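Local structure of putative glycoside hydrolase (Bacteroides ovatus, 4ONZ) at residues W13-F18 with P251-K256; M39-V44 with Q113-G118; D91-K96 with V345-C350; L131-Y136 with G180-K185; S243-C248 with N279-G284. The protein is a putative glycoside hydrolase whose mostly beta chain folds, as in its relatives, into a five-bladed beta-propeller. All blocks are in the same frame, centred on the assembly; numbering follows the deposited sequence. Where two conformers were deposited one is given.

Contact 1: residues W13-F18 with P251-K256; sequences WVIGPF and PAIRTK
The backbone of Ile15 belongs to an irregular run, 13-18, that passes the strand carrying Ile253 and Thr255 at a distance, so side chains and one water make the junction. Ile15 does most of the reaching. Its CG1 lies anti to the carbonyl carbon (chi1 -57°) and the chain then extends, which sends CD1 out as the probe. That methyl meets CG2 of Ile253 at 3.6 Å, the two side chains crossing at a slant, and it grazes CG2 of Thr255 at 4.2 Å.

The methyl of Thr255 points into this apolar patch while its hydroxyl serves the polar side. A water donates to Thr255 OG1 at 2.7 Å and also to the carbonyl O of Trp13, again at 2.7 Å, tying the irregular run to the strand; OG1 has a further partner in Gly258 O. In the propeller, the strand 245-255 belongs to one sheet and the N-terminal run is laid against it. Val260 of strand 258-266 and Leu334 of strand 333-340, from two different sheets, also touch the Ile15 side chain.

Within 13-18, Val14 CG2 sits 3.8 Å above the centre of the Trp13 ring, whose NE1 is bonded to Asp298. Farther on, a cis peptide joins Gly16 to Pro17, and Gln285 NE2 bonds to the carbonyl O of Ile15.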
# COMPACT_ATOMS: atom_id res chain seq x y z
N TRP A 13 10.44 19.73 -1.65
CA TRP A 13 10.62 18.29 -1.83
C TRP A 13 9.31 17.48 -1.85
O TRP A 13 9.31 16.30 -2.22
CB TRP A 13 11.51 17.74 -0.70
CG TRP A 13 10.92 17.91 0.68
CD1 TRP A 13 11.14 18.94 1.55
CD2 TRP A 13 10.02 17.01 1.35
NE1 TRP A 13 10.44 18.74 2.71
CE2 TRP A 13 9.75 17.56 2.62
CE3 TRP A 13 9.43 15.79 1.00
CZ2 TRP A 13 8.90 16.94 3.54
CZ3 TRP A 13 8.59 15.18 1.92
CH2 TRP A 13 8.33 15.75 3.17
N VAL A 14 8.21 18.11 -1.47
CA VAL A 14 6.92 17.43 -1.36
C VAL A 14 6.37 17.04 -2.73
O VAL A 14 6.42 17.82 -3.66
CB VAL A 14 5.91 18.32 -0.60
CG1 VAL A 14 4.55 17.65 -0.51
CG2 VAL A 14 6.42 18.64 0.79
N ILE A 15 5.88 15.81 -2.84
CA ILE A 15 5.30 15.36 -4.10
C ILE A 15 3.84 15.79 -4.12
O ILE A 15 3.08 15.52 -3.17
CB ILE A 15 5.42 13.84 -4.29
CG1 ILE A 15 6.89 13.42 -4.21
CG2 ILE A 15 4.83 13.43 -5.63
CD1 ILE A 15 7.13 11.93 -4.29
N GLY A 16 3.46 16.49 -5.18
CA GLY A 16 2.11 17.01 -5.33
C GLY A 16 2.11 18.36 -6.03
O GLY A 16 3.14 18.79 -6.55
N PRO A 17 0.96 19.05 -6.04
CA PRO A 17 -0.29 18.62 -5.42
C PRO A 17 -1.03 17.56 -6.23
O PRO A 17 -0.91 17.53 -7.46
CB PRO A 17 -1.11 19.91 -5.37
CG PRO A 17 -0.66 20.69 -6.55
CD PRO A 17 0.78 20.29 -6.82
N PHE A 18 -1.77 16.69 -5.54
CA PHE A 18 -2.59 15.68 -6.17
C PHE A 18 -4.02 16.19 -6.16
O PHE A 18 -4.58 16.46 -5.10
CB PHE A 18 -2.50 14.34 -5.43
CG PHE A 18 -1.18 13.67 -5.58
CD1 PHE A 18 -0.13 13.96 -4.71
CD2 PHE A 18 -0.98 12.74 -6.58
CE1 PHE A 18 1.10 13.33 -4.84
CE2 PHE A 18 0.24 12.10 -6.71
CZ PHE A 18 1.29 12.40 -5.85
N PRO A 251 4.70 2.25 -2.43
CA PRO A 251 6.15 2.07 -2.47
C PRO A 251 6.89 3.42 -2.37
O PRO A 251 6.40 4.39 -2.91
CB PRO A 251 6.37 1.42 -3.83
CG PRO A 251 5.14 0.61 -4.03
CD PRO A 251 4.03 1.48 -3.51
N ALA A 252 8.00 3.47 -1.64
CA ALA A 252 8.77 4.70 -1.48
C ALA A 252 9.39 5.05 -2.82
O ALA A 252 9.60 4.18 -3.67
CB ALA A 252 9.83 4.55 -0.41
N ILE A 253 9.69 6.33 -3.02
CA ILE A 253 10.20 6.76 -4.30
C ILE A 253 11.37 7.73 -4.18
O ILE A 253 11.31 8.71 -3.43
CB ILE A 253 9.05 7.33 -5.16
CG1 ILE A 253 9.51 7.61 -6.59
CG2 ILE A 253 8.43 8.58 -4.53
CD1 ILE A 253 8.39 8.06 -7.51
N ARG A 254 12.45 7.44 -4.90
CA ARG A 254 13.61 8.32 -4.94
C ARG A 254 13.26 9.62 -5.69
O ARG A 254 12.50 9.59 -6.66
CB ARG A 254 14.80 7.66 -5.63
CG ARG A 254 15.48 6.57 -4.83
CD ARG A 254 16.87 6.34 -5.41
NE ARG A 254 17.58 5.21 -4.81
CZ ARG A 254 18.35 5.26 -3.73
NH1 ARG A 254 18.54 6.40 -3.07
NH2 ARG A 254 18.95 4.15 -3.31
N THR A 255 13.80 10.74 -5.20
CA THR A 255 13.61 12.06 -5.81
C THR A 255 14.95 12.80 -5.74
O THR A 255 15.88 12.30 -5.12
CB THR A 255 12.57 12.93 -5.05
OG1 THR A 255 13.11 13.33 -3.78
CG2 THR A 255 11.26 12.18 -4.85
N LYS A 256 15.03 13.98 -6.35
CA LYS A 256 16.27 14.78 -6.32
C LYS A 256 16.73 15.10 -4.89
O LYS A 256 17.92 15.21 -4.63
CB LYS A 256 16.09 16.12 -7.04
CG LYS A 256 15.79 16.06 -8.52
CD LYS A 256 15.77 17.47 -9.10
CE LYS A 256 15.25 17.51 -10.53
NZ LYS A 256 16.05 16.64 -11.44
O HOH W 1 11.55 15.52 -3.45

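Contact 2: residues M39-V44 with Q113-G118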
# COMPACT_ATOMS: atom_id res chain seq x y z
N MSE A 39 -11.83 -22.39 -0.99
CA MSE A 39 -11.82 -22.57 0.46
C MSE A 39 -13.23 -22.92 0.91
O MSE A 39 -13.46 -23.99 1.47
CB MSE A 39 -11.29 -21.31 1.16
CG MSE A 39 -11.37 -21.45 2.68
SE MSE A 39 -10.66 -19.83 3.52
CE MSE A 39 -12.18 -18.65 3.16
N ARG A 40 -14.18 -22.03 0.62
CA ARG A 40 -15.59 -22.21 1.01
C ARG A 40 -16.29 -23.28 0.16
O ARG A 40 -17.36 -23.73 0.52
CB ARG A 40 -16.40 -20.92 0.84
CG ARG A 40 -15.92 -19.69 1.60
CD ARG A 40 -16.12 -19.76 3.11
NE ARG A 40 -15.77 -18.47 3.72
CZ ARG A 40 -15.57 -18.26 5.03
NH1 ARG A 40 -15.66 -19.25 5.91
NH2 ARG A 40 -15.24 -17.04 5.45
N LYS A 41 -15.71 -23.60 -0.99
CA LYS A 41 -16.24 -24.62 -1.89
C LYS A 41 -17.68 -24.30 -2.26
O LYS A 41 -18.57 -25.14 -2.16
CB LYS A 41 -16.08 -26.01 -1.25
CG LYS A 41 -14.61 -26.35 -1.02
CD LYS A 41 -14.40 -27.44 0.02
CE LYS A 41 -12.91 -27.75 0.19
NZ LYS A 41 -12.11 -26.57 0.62
N GLN A 42 -17.88 -23.05 -2.69
CA GLN A 42 -19.18 -22.55 -3.10
C GLN A 42 -19.01 -21.18 -3.76
O GLN A 42 -17.95 -20.56 -3.65
CB GLN A 42 -20.13 -22.42 -1.90
CG GLN A 42 -19.74 -21.37 -0.88
CD GLN A 42 -20.63 -21.41 0.35
OE1 GLN A 42 -20.71 -22.44 1.02
NE2 GLN A 42 -21.29 -20.30 0.64
N GLN A 43 -20.07 -20.71 -4.42
CA GLN A 43 -20.05 -19.40 -5.06
C GLN A 43 -20.02 -18.34 -3.96
O GLN A 43 -20.78 -18.42 -2.99
CB GLN A 43 -21.28 -19.18 -5.95
CG GLN A 43 -21.49 -20.19 -7.07
CD GLN A 43 -20.41 -20.21 -8.14
OE1 GLN A 43 -19.60 -19.29 -8.25
NE2 GLN A 43 -20.41 -21.27 -8.95
N VAL A 44 -19.15 -17.35 -4.12
CA VAL A 44 -18.98 -16.30 -3.12
C VAL A 44 -19.00 -14.94 -3.79
O VAL A 44 -18.37 -14.75 -4.84
CB VAL A 44 -17.64 -16.49 -2.37
CG1 VAL A 44 -17.32 -15.30 -1.49
CG2 VAL A 44 -17.69 -17.77 -1.54
N GLN A 113 -1.52 -19.32 6.86
CA GLN A 113 -1.31 -17.87 6.81
C GLN A 113 -2.53 -17.04 6.44
O GLN A 113 -2.74 -15.97 7.03
CB GLN A 113 -0.17 -17.57 5.83
CG GLN A 113 1.15 -18.14 6.34
CD GLN A 113 2.23 -18.28 5.28
OE1 GLN A 113 2.23 -17.59 4.26
NE2 GLN A 113 3.18 -19.17 5.55
N ASP A 114 -3.33 -17.51 5.48
CA ASP A 114 -4.47 -16.74 4.98
C ASP A 114 -5.87 -17.38 5.07
O ASP A 114 -6.83 -16.80 4.58
CB ASP A 114 -4.19 -16.23 3.55
CG ASP A 114 -3.98 -17.36 2.55
OD1 ASP A 114 -4.42 -18.50 2.83
OD2 ASP A 114 -3.40 -17.10 1.47
N TRP A 115 -5.98 -18.56 5.66
CA TRP A 115 -7.31 -19.14 5.91
C TRP A 115 -7.69 -18.73 7.33
O TRP A 115 -6.91 -18.94 8.24
CB TRP A 115 -7.32 -20.66 5.80
CG TRP A 115 -7.35 -21.20 4.40
CD1 TRP A 115 -6.67 -20.74 3.32
CD2 TRP A 115 -8.04 -22.39 3.95
NE1 TRP A 115 -6.93 -21.52 2.21
CE2 TRP A 115 -7.77 -22.54 2.58
CE3 TRP A 115 -8.88 -23.31 4.58
CZ2 TRP A 115 -8.29 -23.59 1.83
CZ3 TRP A 115 -9.39 -24.35 3.84
CH2 TRP A 115 -9.10 -24.48 2.47
N PRO A 116 -8.89 -18.16 7.52
CA PRO A 116 -9.94 -17.82 6.57
C PRO A 116 -10.03 -16.33 6.23
O PRO A 116 -10.86 -15.93 5.39
CB PRO A 116 -11.21 -18.25 7.32
CG PRO A 116 -10.87 -17.98 8.76
CD PRO A 116 -9.37 -18.04 8.91
N GLY A 117 -9.19 -15.51 6.85
CA GLY A 117 -9.25 -14.06 6.65
C GLY A 117 -8.83 -13.51 5.30
O GLY A 117 -9.21 -12.39 4.92
N GLY A 118 -8.01 -14.27 4.59
CA GLY A 118 -7.61 -13.86 3.26
C GLY A 118 -6.38 -12.96 3.16
O GLY A 118 -5.52 -12.95 4.06
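The indole of Trp115 carries the side chain of Met39, a selenomethionine, over one face, while Asp114 OD1 lies in plane at its edge. Met39 CG stands 3.5 Å from the centroid of the six-membered ring and only 4° off the normal, almost directly over the ring centre, a CH-pi contact. One atom further on, SE rests above the five-membered ring, 3.8 Å from its centroid and 18° off the normal, which makes this a Met-aromatic contact as well. With CG anti to the backbone N (chi1 176°) and the next torsion also extended, the zigzag CB-CG-SE is laid across the indole face, the two side chains pointing in opposite directions.

The terminal bend then carries CE off the ring to lie 3.6 Å above the plane of the Arg40 guanidinium, near its rim. SE also packs 3.7 Å from Pro116 CA, beyond the cis peptide that follows Trp115. The tryptophan is where the chain leaves helix 111-114 for strand 118-126; Met39 sits in the hairpin turn between strands 34-37 and 42-45, where Lys41 and Gln42 form a G1 beta bulge opposite Cys37.

Lys41 curls back over this turn, and its NZ donates to Met39 O at 3.0 Å, with a second bond to Pro38 O. The same ammonium comes obliquely to Trp115 CH2, at 4.1 Å.

Contact 3: residues D91-K96 with V345-C350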
# COMPACT_ATOMS: atom_id res chain seq x y z
N ASP A 91 -6.44 5.22 -19.12
CA ASP A 91 -6.19 6.60 -18.69
C ASP A 91 -6.06 6.83 -17.18
O ASP A 91 -5.85 7.96 -16.74
CB ASP A 91 -7.33 7.49 -19.24
CG ASP A 91 -8.74 7.06 -18.76
OD1 ASP A 91 -8.85 6.09 -17.98
OD2 ASP A 91 -9.74 7.70 -19.17
N GLY A 92 -6.20 5.77 -16.38
CA GLY A 92 -6.11 5.87 -14.93
C GLY A 92 -7.44 6.16 -14.25
O GLY A 92 -7.50 6.19 -13.02
N ILE A 93 -8.50 6.32 -15.06
CA ILE A 93 -9.84 6.68 -14.58
C ILE A 93 -10.85 5.56 -14.84
O ILE A 93 -11.47 5.06 -13.91
CB ILE A 93 -10.33 7.98 -15.27
CG1 ILE A 93 -9.27 9.08 -15.16
CG2 ILE A 93 -11.66 8.43 -14.69
CD1 ILE A 93 -8.87 9.43 -13.74
N GLU A 94 -11.02 5.19 -16.11
CA GLU A 94 -11.94 4.11 -16.46
C GLU A 94 -11.29 2.77 -16.10
O GLU A 94 -10.10 2.56 -16.34
CB GLU A 94 -12.32 4.17 -17.94
CG GLU A 94 -13.01 5.48 -18.33
CD GLU A 94 -14.25 5.76 -17.51
OE1 GLU A 94 -14.97 4.80 -17.15
OE2 GLU A 94 -14.53 6.95 -17.24
N MSE A 95 -12.07 1.88 -15.49
CA MSE A 95 -11.57 0.59 -15.04
C MSE A 95 -12.30 -0.57 -15.66
O MSE A 95 -13.53 -0.59 -15.71
CB MSE A 95 -11.79 0.50 -13.53
CG MSE A 95 -11.08 1.57 -12.70
SE MSE A 95 -9.15 1.23 -12.59
CE MSE A 95 -8.50 3.07 -12.50
N LYS A 96 -11.54 -1.54 -16.17
CA LYS A 96 -12.09 -2.77 -16.72
C LYS A 96 -11.68 -3.85 -15.72
O LYS A 96 -10.49 -4.14 -15.56
CB LYS A 96 -11.50 -3.04 -18.11
CG LYS A 96 -11.99 -4.32 -18.79
CD LYS A 96 -11.33 -4.47 -20.16
CE LYS A 96 -11.57 -5.85 -20.76
NZ LYS A 96 -13.01 -6.18 -20.89
N VAL A 345 -12.53 2.76 -4.08
CA VAL A 345 -11.22 3.21 -4.56
C VAL A 345 -11.39 4.52 -5.30
O VAL A 345 -12.32 4.68 -6.11
CB VAL A 345 -10.53 2.20 -5.49
CG1 VAL A 345 -9.23 2.77 -6.06
CG2 VAL A 345 -10.25 0.88 -4.77
N ALA A 346 -10.51 5.47 -5.00
CA ALA A 346 -10.51 6.77 -5.65
C ALA A 346 -9.12 7.10 -6.18
O ALA A 346 -8.12 6.47 -5.80
CB ALA A 346 -11.00 7.86 -4.70
N VAL A 347 -9.08 8.11 -7.05
CA VAL A 347 -7.83 8.52 -7.68
C VAL A 347 -7.65 10.04 -7.59
O VAL A 347 -8.62 10.80 -7.62
CB VAL A 347 -7.79 8.07 -9.17
CG1 VAL A 347 -8.83 8.80 -10.00
CG2 VAL A 347 -6.41 8.27 -9.77
N ALA A 348 -6.39 10.45 -7.47
CA ALA A 348 -6.00 11.87 -7.50
C ALA A 348 -4.73 11.93 -8.35
O ALA A 348 -3.95 10.97 -8.38
CB ALA A 348 -5.76 12.44 -6.10
N VAL A 349 -4.53 13.04 -9.03
CA VAL A 349 -3.47 13.14 -10.04
C VAL A 349 -2.57 14.36 -9.86
O VAL A 349 -3.05 15.43 -9.53
CB VAL A 349 -4.14 13.23 -11.44
CG1 VAL A 349 -3.09 13.20 -12.55
CG2 VAL A 349 -5.16 12.11 -11.61
N CYS A 350 -1.27 14.16 -10.08
CA CYS A 350 -0.26 15.21 -9.98
C CYS A 350 0.49 15.35 -11.30
O CYS A 350 1.00 14.37 -11.84
CB CYS A 350 0.73 14.86 -8.87
SG CYS A 350 2.12 16.00 -8.66
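Ile93 and Val347 meet at about a right angle, methyl to methyl. Ile93 CD1 touches Val347 CG1 at 3.8 Å. The isoleucine reaches that far because it turns twice the same way: CG1 stands beside the backbone N (chi1 -51°) and CD1 then folds back (chi2 -58°), which brings the tip round to the strand although the root of the side chain does not aim at it. On the other side, the bond to CB of Val347 is directed toward the loop. Its two methyls divide the work: CG1 takes the isoleucine, and CG2 lies 4.0 Å from the carbonyl O of Gly92. That oxygen is not left to the methyl, since Tyr337 OH bonds to it from strand 333-340.

The loop owes its shape to Asp91. OD1 accepts from Ile93 N at 2.9 Å, met from above the carboxylate plane, and from Glu94 N at 3.0 Å through its syn lone pair. The first bond makes an Asx turn and the second an Asx motif, so one oxygen fixes the backbone just where Ile93 sets out.

In the propeller this joins two sheets: the loop connects strands 82-89 and 96-97, while Val347 lies in 344-350, which pairs with 333-340. Backbone bonds from Val345 to Val27 and Ile28 place an N-terminal run along that strand. Between the two segments the chemistry is mainly apolar, a methyl-methyl contact plus a methyl beside the Gly92 carbonyl, so the contact has little directional demand of its own; the polar bonds that shape it are made within the loop and to Tyr337.

Contact 4: residues L131-Y136 with G180-K185; sequences LYVMLY and GSILTK
Leu135 meets 180-185 at its two ends, CB at Gly180 and CD2 at Ile182. Its CB lies 3.8 Å from the carbonyl O of Gly180, a residue with no side chain, and this lets the backbones draw together to 5.6 Å between Leu135 CA and Gly180 CA. CG stands beside the backbone N (chi1 -87°), and from it the CD2 branch reaches over to Ile182 CD1 at 3.7 Å. Leu146 and Val148 of strand 144-151 also touch the leucine.

Ile182 answers with one methyl. With chi2 extended (173°), its CD1 is carried to Leu135 CD2 and also to Val133 CG1, the latter at 4.0 Å. Both of its partners are crossed at roughly a right angle, and their side chains sit on the same side of strand 132-136, two residues apart, with the isoleucine tip held against both.

At the Gly180 end a water spans the two backbones: it accepts from Gly180 N at 2.8 Å and donates, weakly, to Leu135 O at 2.9 Å. The strands themselves run 150° apart and 7.3 Å between axes, and each pairs with other partners, Leu135 with Arg123 and Arg254 with Thr184, for instance. Two separate sheets thus face each other through buried aliphatic side chains, as adjacent blades do around the middle of a beta-propeller.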
# COMPACT_ATOMS: atom_id res chain seq x y z
N LEU A 131 9.41 -8.37 -13.09
CA LEU A 131 8.78 -9.17 -12.03
C LEU A 131 8.01 -8.22 -11.12
O LEU A 131 8.58 -7.26 -10.62
CB LEU A 131 9.81 -9.94 -11.20
CG LEU A 131 9.25 -10.90 -10.15
CD1 LEU A 131 8.54 -12.05 -10.82
CD2 LEU A 131 10.35 -11.41 -9.22
N TYR A 132 6.72 -8.48 -10.93
CA TYR A 132 5.91 -7.66 -10.04
C TYR A 132 5.91 -8.35 -8.70
O TYR A 132 5.63 -9.54 -8.61
CB TYR A 132 4.49 -7.51 -10.56
CG TYR A 132 4.43 -6.72 -11.85
CD1 TYR A 132 4.30 -5.34 -11.84
CD2 TYR A 132 4.51 -7.37 -13.08
CE1 TYR A 132 4.25 -4.61 -13.03
CE2 TYR A 132 4.46 -6.65 -14.27
CZ TYR A 132 4.33 -5.27 -14.24
OH TYR A 132 4.28 -4.55 -15.42
N VAL A 133 6.26 -7.58 -7.67
CA VAL A 133 6.33 -8.09 -6.30
C VAL A 133 5.23 -7.43 -5.48
O VAL A 133 5.15 -6.20 -5.42
CB VAL A 133 7.70 -7.78 -5.65
CG1 VAL A 133 7.77 -8.38 -4.25
CG2 VAL A 133 8.82 -8.36 -6.51
N MSE A 134 4.40 -8.26 -4.84
CA MSE A 134 3.33 -7.77 -3.99
C MSE A 134 3.61 -8.09 -2.56
O MSE A 134 3.90 -9.25 -2.20
CB MSE A 134 1.99 -8.39 -4.37
CG MSE A 134 0.86 -7.93 -3.45
SE MSE A 134 -0.75 -8.99 -3.82
CE MSE A 134 -1.22 -8.30 -5.58
N LEU A 135 3.57 -7.05 -1.73
CA LEU A 135 3.62 -7.17 -0.28
C LEU A 135 2.19 -6.93 0.17
O LEU A 135 1.60 -5.90 -0.19
CB LEU A 135 4.55 -6.14 0.36
CG LEU A 135 6.04 -6.48 0.48
CD1 LEU A 135 6.28 -7.48 1.60
CD2 LEU A 135 6.60 -7.02 -0.83
N TYR A 136 1.64 -7.87 0.92
CA TYR A 136 0.27 -7.82 1.38
C TYR A 136 0.15 -8.43 2.78
O TYR A 136 1.11 -8.96 3.34
CB TYR A 136 -0.67 -8.55 0.38
CG TYR A 136 -0.48 -10.06 0.31
CD1 TYR A 136 0.52 -10.63 -0.48
CD2 TYR A 136 -1.31 -10.91 1.03
CE1 TYR A 136 0.68 -12.01 -0.54
CE2 TYR A 136 -1.16 -12.29 0.95
CZ TYR A 136 -0.16 -12.84 0.18
OH TYR A 136 -0.02 -14.21 0.13
N GLY A 180 3.98 -3.00 3.56
CA GLY A 180 5.36 -2.98 3.07
C GLY A 180 5.56 -2.10 1.84
O GLY A 180 4.94 -2.35 0.81
N SER A 181 6.43 -1.10 1.95
CA SER A 181 6.71 -0.15 0.86
C SER A 181 8.14 -0.27 0.31
O SER A 181 9.09 0.33 0.85
CB SER A 181 6.46 1.27 1.33
OG SER A 181 5.13 1.42 1.74
N ILE A 182 8.27 -1.02 -0.77
CA ILE A 182 9.56 -1.24 -1.40
C ILE A 182 10.07 0.07 -2.02
O ILE A 182 9.27 0.89 -2.46
CB ILE A 182 9.47 -2.34 -2.47
CG1 ILE A 182 9.04 -3.66 -1.82
CG2 ILE A 182 10.81 -2.51 -3.17
CD1 ILE A 182 8.77 -4.77 -2.81
N LEU A 183 11.39 0.27 -1.99
CA LEU A 183 12.00 1.46 -2.57
C LEU A 183 11.98 1.35 -4.10
O LEU A 183 12.35 0.32 -4.66
CB LEU A 183 13.44 1.66 -2.08
CG LEU A 183 14.17 2.88 -2.64
CD1 LEU A 183 13.44 4.16 -2.28
CD2 LEU A 183 15.59 2.92 -2.12
N THR A 184 11.55 2.44 -4.76
CA THR A 184 11.49 2.53 -6.21
C THR A 184 12.08 3.86 -6.69
O THR A 184 12.36 4.77 -5.89
CB THR A 184 10.04 2.45 -6.75
OG1 THR A 184 9.31 3.61 -6.33
CG2 THR A 184 9.32 1.18 -6.27
N LYS A 185 12.26 3.96 -8.00
CA LYS A 185 12.74 5.19 -8.63
C LYS A 185 12.22 5.22 -10.06
O LYS A 185 11.88 4.18 -10.61
CB LYS A 185 14.27 5.22 -8.68
CG LYS A 185 14.87 4.21 -9.65
CD LYS A 185 16.38 4.36 -9.79
CE LYS A 185 16.92 3.34 -10.78
NZ LYS A 185 18.40 3.31 -10.82
O HOH W 2 1.87 -4.26 2.13

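Contact 5: residues S243-C248 with N279-G284; sequences SLLTEC and NAYCAG
Glu247 and Tyr281 are joined through a single water, hydrogen-bonded to Glu247 OE1 at 2.6 Å and to Tyr281 OH at 2.7 Å. The two residues belong to strands 245-255 and 281-288 of one propeller sheet, which do not pair directly: strand 258-266 runs between them, antiparallel to each, so that side chains span the gap. The Tyr281 side chain lies about 3 Å from a bound unknown ligand, which may mark a pocket.

The glutamate stretches out fully, CG anti to the backbone N (chi1 -176°), and so delivers its carboxylate to the ring. OE1 comes obliquely to Tyr281 CE2 at 3.7 Å, the carboxylate and ring planes turned 49° apart. Its other oxygen, OE2, is hydrogen-bonded to Ser179 OG, a second hold on the carboxylate. The ring itself makes an edge-to-face pair with Phe323 of strand 322-330.

Beside the glutamate, Leu245 puts CD1 close to the phenol end of the tyrosine, 3.4 Å from OH and 3.9 Å from CE2, again on an oblique approach. Leu244 and Leu245 both face Lys266, a classic beta bulge that turns the two consecutive leucines toward the same neighbouring segment. Leu244 is directed the same way, and at the exposed end its CD1 comes within 3.8 Å of Asn279 OD1.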
# COMPACT_ATOMS: atom_id res chain seq x y z
N SER A 243 -1.17 10.72 14.91
CA SER A 243 -1.14 10.62 16.36
C SER A 243 -1.43 9.24 16.93
O SER A 243 -1.11 9.00 18.09
CB SER A 243 -2.06 11.68 16.97
OG SER A 243 -3.26 11.81 16.24
N LEU A 244 -2.04 8.35 16.15
CA LEU A 244 -2.24 6.96 16.59
C LEU A 244 -1.39 5.98 15.80
O LEU A 244 -0.90 5.00 16.36
CB LEU A 244 -3.70 6.53 16.50
CG LEU A 244 -4.68 7.19 17.45
CD1 LEU A 244 -6.10 6.79 17.07
CD2 LEU A 244 -4.39 6.83 18.90
N LEU A 245 -1.23 6.22 14.50
CA LEU A 245 -0.46 5.34 13.64
C LEU A 245 0.32 6.13 12.62
O LEU A 245 -0.08 7.23 12.25
CB LEU A 245 -1.40 4.43 12.85
CG LEU A 245 -2.33 3.47 13.58
CD1 LEU A 245 -3.22 2.78 12.57
CD2 LEU A 245 -1.54 2.46 14.40
N THR A 246 1.41 5.52 12.15
CA THR A 246 2.25 6.04 11.06
C THR A 246 2.46 4.82 10.19
O THR A 246 3.39 4.05 10.42
CB THR A 246 3.63 6.57 11.53
OG1 THR A 246 4.29 5.57 12.30
CG2 THR A 246 3.49 7.84 12.36
N GLU A 247 1.59 4.67 9.20
CA GLU A 247 1.54 3.46 8.39
C GLU A 247 1.98 3.66 6.94
O GLU A 247 1.55 4.60 6.27
CB GLU A 247 0.11 2.91 8.45
CG GLU A 247 -0.08 1.58 7.72
CD GLU A 247 -1.38 0.88 8.06
OE1 GLU A 247 -2.29 1.51 8.63
OE2 GLU A 247 -1.48 -0.33 7.75
N CYS A 248 2.80 2.74 6.44
CA CYS A 248 3.32 2.86 5.09
C CYS A 248 2.20 2.93 4.06
O CYS A 248 1.18 2.25 4.17
CB CYS A 248 4.28 1.71 4.75
SG CYS A 248 5.85 1.83 5.62
N ASN A 279 -10.04 9.48 14.59
CA ASN A 279 -10.00 8.11 14.03
C ASN A 279 -9.91 8.00 12.50
O ASN A 279 -10.02 6.92 11.94
CB ASN A 279 -11.15 7.25 14.57
CG ASN A 279 -11.00 6.95 16.04
OD1 ASN A 279 -9.88 6.80 16.56
ND2 ASN A 279 -12.12 6.84 16.73
N ALA A 280 -9.67 9.11 11.82
CA ALA A 280 -9.56 9.07 10.37
C ALA A 280 -8.09 9.06 9.98
O ALA A 280 -7.22 9.48 10.74
CB ALA A 280 -10.25 10.27 9.74
N TYR A 281 -7.85 8.56 8.78
CA TYR A 281 -6.52 8.54 8.22
C TYR A 281 -6.39 9.71 7.25
O TYR A 281 -7.34 10.04 6.52
CB TYR A 281 -6.25 7.22 7.48
CG TYR A 281 -6.16 5.97 8.34
CD1 TYR A 281 -7.30 5.39 8.89
CD2 TYR A 281 -4.94 5.32 8.55
CE1 TYR A 281 -7.23 4.24 9.65
CE2 TYR A 281 -4.87 4.15 9.29
CZ TYR A 281 -6.01 3.60 9.84
OH TYR A 281 -5.95 2.44 10.60
N CYS A 282 -5.23 10.36 7.30
CA CYS A 282 -4.83 11.43 6.40
C CYS A 282 -3.42 11.06 6.00
O CYS A 282 -2.75 10.35 6.73
CB CYS A 282 -4.80 12.78 7.10
SG CYS A 282 -6.38 13.28 7.78
N ALA A 283 -2.95 11.57 4.86
CA ALA A 283 -1.65 11.19 4.31
C ALA A 283 -0.56 12.23 4.52
O ALA A 283 -0.76 13.42 4.31
CB ALA A 283 -1.80 10.89 2.83
N GLY A 284 0.61 11.76 4.94
CA GLY A 284 1.78 12.61 5.12
C GLY A 284 2.92 12.14 4.25
O GLY A 284 2.77 11.18 3.48
O HOH W 3 -4.24 0.44 9.97

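Contacts 1 and 5 share strand 245-255, whose parallel neighbour 180-187 carries contact 4, linking what are probably two blades. Thr184 of contact 4 is hydrogen-bonded to Ala252 and Arg254 of contact 1, and Ser181 packs on Cys248 of contact 5. Phe18 and Gly16 of contact 1 pack on Cys350 of contact 3; the centres of contacts 1 and 3 are 18 Å apart. Contact 2 lies across the chain's centre, 37 Å from contact 1 between centres. Along the chain, contact 2 closes before contact 4 and contact 4 before contact 5; contact 4 falls within the span of contact 1. Contacts 1 and 3 cross, bringing both chain ends onto the sheets, consistent with closure of a propeller ring.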